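Local coordinates for tartrate dehydrogenase/decarboxylase (Pseudomonas putida, PDB 3FLK), which oxidises (+)-tartrate to oxaloglycolate with NAD, converts meso-tartrate to D-glycerate and oxidatively decarboxylates D-malate to pyruvate, using magnesium or manganese, at residues C49-Y52 with L53-K57; V133-N136 with T137-E140; M326-A329 with I330-I334. The protein carries 1 engineered substitution. All coordinates share one frame; numbering follows the deposited sequence.

Contact 1 (C49-Y52 with L53-K57). With SO4 (sulfate ion), chain L.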
# COMPACT_ATOMS: atom_id res chain seq x y z
N CYS A 49 24.87 2.02 11.99
CA CYS A 49 25.59 0.93 11.35
C CYS A 49 27.11 1.03 11.54
O CYS A 49 27.80 0.01 11.49
CB CYS A 49 25.21 0.83 9.87
SG CYS A 49 23.50 0.27 9.64
N ASP A 50 27.61 2.24 11.78
CA ASP A 50 29.02 2.44 12.14
C ASP A 50 29.35 1.79 13.48
O ASP A 50 30.40 1.17 13.64
CB ASP A 50 29.38 3.93 12.17
CG ASP A 50 29.85 4.45 10.81
OD1 ASP A 50 29.87 3.68 9.83
OD2 ASP A 50 30.20 5.65 10.74
N TYR A 51 28.43 1.93 14.44
CA TYR A 51 28.56 1.27 15.74
C TYR A 51 28.48 -0.25 15.58
O TYR A 51 29.17 -0.98 16.29
CB TYR A 51 27.48 1.76 16.71
CG TYR A 51 27.70 1.34 18.15
CD1 TYR A 51 28.47 2.12 19.02
CD2 TYR A 51 27.14 0.16 18.64
CE1 TYR A 51 28.67 1.73 20.34
CE2 TYR A 51 27.33 -0.23 19.97
CZ TYR A 51 28.10 0.56 20.81
OH TYR A 51 28.29 0.17 22.11
N TYR A 52 27.66 -0.71 14.64
CA TYR A 52 27.53 -2.14 14.35
C TYR A 52 28.81 -2.75 13.78
O TYR A 52 29.20 -3.85 14.16
CB TYR A 52 26.35 -2.41 13.41
CG TYR A 52 26.06 -3.88 13.20
CD1 TYR A 52 25.16 -4.56 14.04
CD2 TYR A 52 26.67 -4.60 12.18
CE1 TYR A 52 24.89 -5.91 13.85
CE2 TYR A 52 26.41 -5.95 11.99
CZ TYR A 52 25.52 -6.60 12.83
OH TYR A 52 25.26 -7.94 12.64
N LEU A 53 29.46 -2.03 12.86
CA LEU A 53 30.68 -2.53 12.22
C LEU A 53 31.86 -2.64 13.19
O LEU A 53 32.78 -3.43 12.97
CB LEU A 53 31.05 -1.65 11.02
CG LEU A 53 30.11 -1.64 9.81
CD1 LEU A 53 30.58 -0.60 8.79
CD2 LEU A 53 29.98 -3.01 9.15
N GLN A 54 31.80 -1.86 14.27
CA GLN A 54 32.84 -1.85 15.30
C GLN A 54 32.56 -2.85 16.42
O GLN A 54 33.48 -3.51 16.91
CB GLN A 54 32.97 -0.43 15.88
CG GLN A 54 34.18 -0.23 16.80
CD GLN A 54 34.23 1.15 17.44
OE1 GLN A 54 33.82 2.15 16.83
NE2 GLN A 54 34.73 1.22 18.66
N HIS A 55 31.29 -2.98 16.81
CA HIS A 55 30.93 -3.74 18.01
C HIS A 55 30.17 -5.04 17.74
O HIS A 55 30.04 -5.87 18.64
CB HIS A 55 30.16 -2.85 18.98
CG HIS A 55 30.91 -1.63 19.40
ND1 HIS A 55 31.79 -1.61 20.47
CD2 HIS A 55 30.93 -0.38 18.88
CE1 HIS A 55 32.30 -0.41 20.59
NE2 HIS A 55 31.80 0.37 19.65
N GLY A 56 29.66 -5.21 16.53
CA GLY A 56 28.90 -6.41 16.18
C GLY A 56 27.44 -6.34 16.60
O GLY A 56 26.69 -7.29 16.39
N LYS A 57 27.06 -5.22 17.19
CA LYS A 57 25.67 -4.96 17.59
C LYS A 57 25.32 -3.50 17.37
O LYS A 57 26.19 -2.63 17.40
CB LYS A 57 25.44 -5.37 19.05
CG LYS A 57 26.44 -4.80 20.05
CD LYS A 57 26.35 -5.53 21.38
CE LYS A 57 27.60 -5.32 22.21
NZ LYS A 57 27.60 -6.19 23.41
S SO4 L . 27.97 -3.17 26.46
O1 SO4 L . 27.55 -3.55 25.11
O2 SO4 L . 28.60 -4.33 27.10
O3 SO4 L . 28.92 -2.07 26.39
O4 SO4 L . 26.81 -2.76 27.25
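Tyr51 and His55 meet in an i to i+4 aromatic contact on the last turn of the short surface helix 49-55, where the chain leaves the helix at Gly56. Their rings form an offset stack, centroids 4.0 Å apart and planes inclined by 24°. Tyr51 CG lies trans to the backbone N (chi1 -168°), which swings the ring along the helix toward His55, and His55 CD2 sits over the centre of its face. At the edge of the same ring is Lys57 O, 3.2 Å from Tyr51 CD2. Trp46 adds an edge-to-face neighbour to this tyrosine. The backbone closes the turn: His55 N bonds to Tyr51 O at 3.0 Å, and Gly56 N to Tyr52 O at 2.8 Å. The positive phi of Gly56 (83°) turns the chain back, so that Gly56 C lies over a face of the Tyr52 ring and Tyr52 CA makes a CA-H...O contact with Lys57 O (3.4 Å). Lys57 then extends outward, its NZ salt-bridged to Asp61 and hydrogen-bonded to O1 of a sulfate, probably from the crystallisation liquor, at 3.1 Å. Beside the stack, the arrangement is a C-terminal helix stop, with glycine in the left-handed region at C'.

Contact 2 (V133-N136 with T137-E140). With OXL (oxalate ion), chain G.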
# COMPACT_ATOMS: atom_id res chain seq x y z
N VAL A 133 -2.99 6.89 12.49
CA VAL A 133 -2.75 6.30 13.80
C VAL A 133 -2.34 4.85 13.55
O VAL A 133 -3.17 4.02 13.17
CB VAL A 133 -4.00 6.39 14.72
CG1 VAL A 133 -3.74 5.75 16.08
CG2 VAL A 133 -4.44 7.85 14.89
N ARG A 134 -1.06 4.57 13.73
CA ARG A 134 -0.48 3.28 13.36
C ARG A 134 -0.12 2.46 14.60
O ARG A 134 0.58 2.94 15.49
CB ARG A 134 0.75 3.51 12.48
CG ARG A 134 1.60 2.27 12.20
CD ARG A 134 2.98 2.68 11.71
NE ARG A 134 3.84 1.53 11.43
CZ ARG A 134 5.15 1.61 11.20
NH1 ARG A 134 5.76 2.79 11.20
NH2 ARG A 134 5.84 0.51 10.95
N GLU A 135 -0.60 1.21 14.63
CA GLU A 135 -0.22 0.27 15.69
C GLU A 135 1.28 -0.01 15.57
O GLU A 135 1.78 -0.31 14.48
CB GLU A 135 -1.03 -1.02 15.60
CG GLU A 135 -1.10 -1.81 16.91
CD GLU A 135 0.25 -2.39 17.33
OE1 GLU A 135 0.94 -2.99 16.48
OE2 GLU A 135 0.62 -2.22 18.51
N ASN A 136 1.98 0.06 16.70
CA ASN A 136 3.44 0.16 16.68
C ASN A 136 4.21 -0.95 17.41
O ASN A 136 5.44 -0.88 17.52
CB ASN A 136 3.83 1.53 17.25
CG ASN A 136 5.08 2.11 16.62
OD1 ASN A 136 5.35 1.91 15.44
ND2 ASN A 136 5.83 2.86 17.41
N THR A 137 3.50 -1.97 17.91
CA THR A 137 4.15 -3.01 18.75
C THR A 137 3.91 -4.47 18.34
O THR A 137 4.55 -5.38 18.88
CB THR A 137 3.78 -2.88 20.25
OG1 THR A 137 2.36 -2.99 20.41
CG2 THR A 137 4.27 -1.55 20.83
N GLU A 138 2.98 -4.71 17.41
CA GLU A 138 2.64 -6.08 17.01
C GLU A 138 2.26 -6.14 15.52
O GLU A 138 2.71 -5.30 14.73
CB GLU A 138 1.53 -6.66 17.91
CG GLU A 138 0.23 -5.84 17.99
CD GLU A 138 -0.84 -6.46 18.88
OE1 GLU A 138 -2.00 -6.57 18.42
OE2 GLU A 138 -0.54 -6.84 20.03
N GLY A 139 1.47 -7.14 15.14
CA GLY A 139 0.96 -7.23 13.78
C GLY A 139 1.86 -7.94 12.80
O GLY A 139 2.45 -8.98 13.12
N GLU A 140 1.98 -7.37 11.60
CA GLU A 140 2.67 -8.01 10.48
C GLU A 140 4.19 -7.94 10.59
O GLU A 140 4.89 -8.78 10.03
CB GLU A 140 2.23 -7.39 9.15
CG GLU A 140 0.71 -7.34 8.93
CD GLU A 140 0.08 -6.03 9.42
OE1 GLU A 140 0.62 -5.38 10.34
OE2 GLU A 140 -0.98 -5.66 8.86
C1 OXL G . 9.33 1.99 8.33
C2 OXL G . 8.59 2.93 9.18
O1 OXL G . 9.31 2.16 7.09
O2 OXL G . 8.57 2.77 10.42
O3 OXL G . 9.94 1.04 8.86
O4 OXL G . 7.98 3.88 8.63
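Glu135 folds its carboxylate back over the turn that follows it, gripping Thr137 and Glu138 by hydrogen bonds to two backbone amides and a hydroxyl. This is the tight part of the contact. Glu135 OE1 accepts from Glu138 N at 2.8 Å, with the donor on its syn side and close to the carboxylate plane. Glu135 OE2 accepts two bonds, from Thr137 OG1 at 2.7 Å through its syn lone pair and from Thr137 N at 3.0 Å, the latter tilted 33° out of the plane. A weak bond from Thr137 N to OE1 makes that amide bifurcated. The bend at chi2 (-67°) brings the carboxylate round to these donors, and their combined hold should limit its rotation. Such donors would be expected to favour the charged carboxylate, buried as it is.

The Glu138 side is looser. Its CG rests 3.3 Å from Glu135 OE1, but the extended chain carries its own carboxylate away to Thr164. Thr137 and Glu138 are the partly exposed members of the turn, whereas Glu135 is buried.

Arg134, the preceding residue, belongs to the oxalate pocket: its NH1 donates almost straight (170°) to O2 of the oxalate, 2.9 Å away and in the guanidinium plane, while its NE hydrogen-bonds to Asn245 O. Arg108 and Arg98 of the same chain and Lys192 of the second subunit also hydrogen-bond the oxalate.

Strand 129-135 thus ends between strands 105-111 and 240-243 of the mixed sheet. Glu135 and Glu138 lie against helix 165-181, whose Arg170 NH2 hydrogen-bonds Thr137 OG1, and a backbone hydrogen bond joins Gly139 to Ile162 of strand 156-164.

Contact 3 (M326-A329 with I330-I334)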
# COMPACT_ATOMS: atom_id res chain seq x y z
N MSE A 326 6.67 26.91 15.84
CA MSE A 326 7.46 26.07 14.95
C MSE A 326 6.69 25.70 13.69
O MSE A 326 7.23 25.74 12.59
CB MSE A 326 7.96 24.82 15.68
CG MSE A 326 9.07 25.12 16.67
SE MSE A 326 9.68 23.60 17.70
CE MSE A 326 10.57 22.61 16.27
N LEU A 327 5.40 25.38 13.86
CA LEU A 327 4.52 25.11 12.72
C LEU A 327 4.30 26.36 11.88
O LEU A 327 4.28 26.28 10.65
CB LEU A 327 3.18 24.52 13.19
CG LEU A 327 3.02 23.00 13.24
CD1 LEU A 327 2.97 22.39 11.83
CD2 LEU A 327 4.10 22.32 14.08
N ASN A 328 4.13 27.50 12.54
CA ASN A 328 4.02 28.80 11.88
C ASN A 328 5.26 29.08 11.03
O ASN A 328 5.14 29.47 9.87
CB ASN A 328 3.82 29.91 12.93
CG ASN A 328 3.32 31.22 12.33
OD1 ASN A 328 3.35 31.43 11.12
ND2 ASN A 328 2.86 32.12 13.19
N ALA A 329 6.44 28.86 11.61
CA ALA A 329 7.71 29.07 10.91
C ALA A 329 7.87 28.14 9.71
O ALA A 329 8.32 28.57 8.64
CB ALA A 329 8.88 28.91 11.88
N ILE A 330 7.49 26.87 9.88
CA ILE A 330 7.51 25.89 8.80
C ILE A 330 6.59 26.32 7.65
O ILE A 330 7.01 26.33 6.49
CB ILE A 330 7.14 24.46 9.31
CG1 ILE A 330 8.29 23.87 10.12
CG2 ILE A 330 6.79 23.53 8.14
CD1 ILE A 330 7.90 22.72 11.04
N GLU A 331 5.36 26.71 7.98
CA GLU A 331 4.37 27.19 7.00
C GLU A 331 4.89 28.37 6.18
O GLU A 331 4.76 28.39 4.96
CB GLU A 331 3.07 27.60 7.69
CG GLU A 331 2.20 26.44 8.19
CD GLU A 331 1.18 26.88 9.25
OE1 GLU A 331 0.84 28.08 9.31
OE2 GLU A 331 0.73 26.00 10.02
N ARG A 332 5.49 29.34 6.86
CA ARG A 332 5.98 30.57 6.22
C ARG A 332 7.13 30.30 5.25
O ARG A 332 7.14 30.82 4.13
CB ARG A 332 6.41 31.59 7.28
CG ARG A 332 5.24 32.25 8.00
CD ARG A 332 5.70 33.07 9.19
NE ARG A 332 4.60 33.79 9.82
CZ ARG A 332 4.36 35.10 9.66
NH1 ARG A 332 5.16 35.84 8.89
NH2 ARG A 332 3.33 35.66 10.27
N VAL A 333 8.07 29.46 5.67
CA VAL A 333 9.22 29.08 4.86
C VAL A 333 8.80 28.34 3.58
O VAL A 333 9.33 28.61 2.49
CB VAL A 333 10.23 28.27 5.71
CG1 VAL A 333 11.06 27.32 4.87
CG2 VAL A 333 11.13 29.22 6.51
N ILE A 334 7.82 27.44 3.71
CA ILE A 334 7.24 26.74 2.56
C ILE A 334 6.56 27.72 1.59
O ILE A 334 6.76 27.65 0.38
CB ILE A 334 6.26 25.62 3.00
CG1 ILE A 334 7.03 24.45 3.65
CG2 ILE A 334 5.43 25.12 1.82
CD1 ILE A 334 6.14 23.41 4.34
O HOH W 1 2.19 30.63 9.02
O HOH W 2 1.15 34.74 12.23
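Asn328 and Arg332 face each other one turn apart on helix 317-336, joined by a side-chain hydrogen bond. Arg332 NE donates to Asn328 OD1 at 3.0 Å. The oxygen lies in the guanidinium plane, but the donor stands above the plane of the amide, 41° out of it, and the two flat groups are turned 47° apart. Asn328 CG lies opposite its backbone N (chi1 -164°), which directs the amide along the helix toward the extended arginine.

Two waters extend the polar contact. One receives Arg332 NH2 at 3.1 Å and, from farther off, Asn328 ND2, closing a ring beside the direct bond. Another lies between Asn328 OD1 and Glu331 OE1, 2.9 Å from the latter. With an alanine at Asn328, Arg332 NE would probably lose OD1 as its acceptor and both waters a partner, the guanidinium becoming freer to swing.

Backbone bonds supply the regular part: Ile330 N to Met326 O (2.9 Å), Glu331 N to Leu327 O and Val333 N to Ala329 O (3.1 Å) are all i+4 to i bonds of an alpha helix.

Aliphatic carbons lie against carbonyl oxygens one turn back: Ile330 CG1 is 3.3 Å from Met326 O, and Glu331 CG passes Leu327 O in the same way.

Apolar packing is with the surrounding helices, three of which cover the buried flank. Met326, a selenomethionine, packs on helices 17-35, 299-313 and 349-361; Leu327 and Ile330 meet helix 299-313, and Ala329 and Val333 meet Ile356 of helix 349-361. Along the polar flank, Asn328 and Arg332 touch Leu363 near the chain's end.

In the fold
The three contacts follow one another along the chain without interleaving, and none touches another. Contact 1 lies on helix 49-55, soon after edge strand 39-43 of the large mixed sheet; contact 2 begins at the end of a strand inside that sheet; contact 3 belongs to helix 317-336, near the C-terminus. Their centres are about 28 Å (1 and 2), 30 Å (2 and 3) and 38 Å (1 and 3) apart, with contacts 2 and 3 on opposite sides of the chain's centre. Within this isocitrate/isopropylmalate dehydrogenase fold, the strand end of contact 2 brings an arginine to the oxalate, while contacts 1 and 3, away from the oxalate and metal sites, are local features of two helices, one at the surface and one packed among helices.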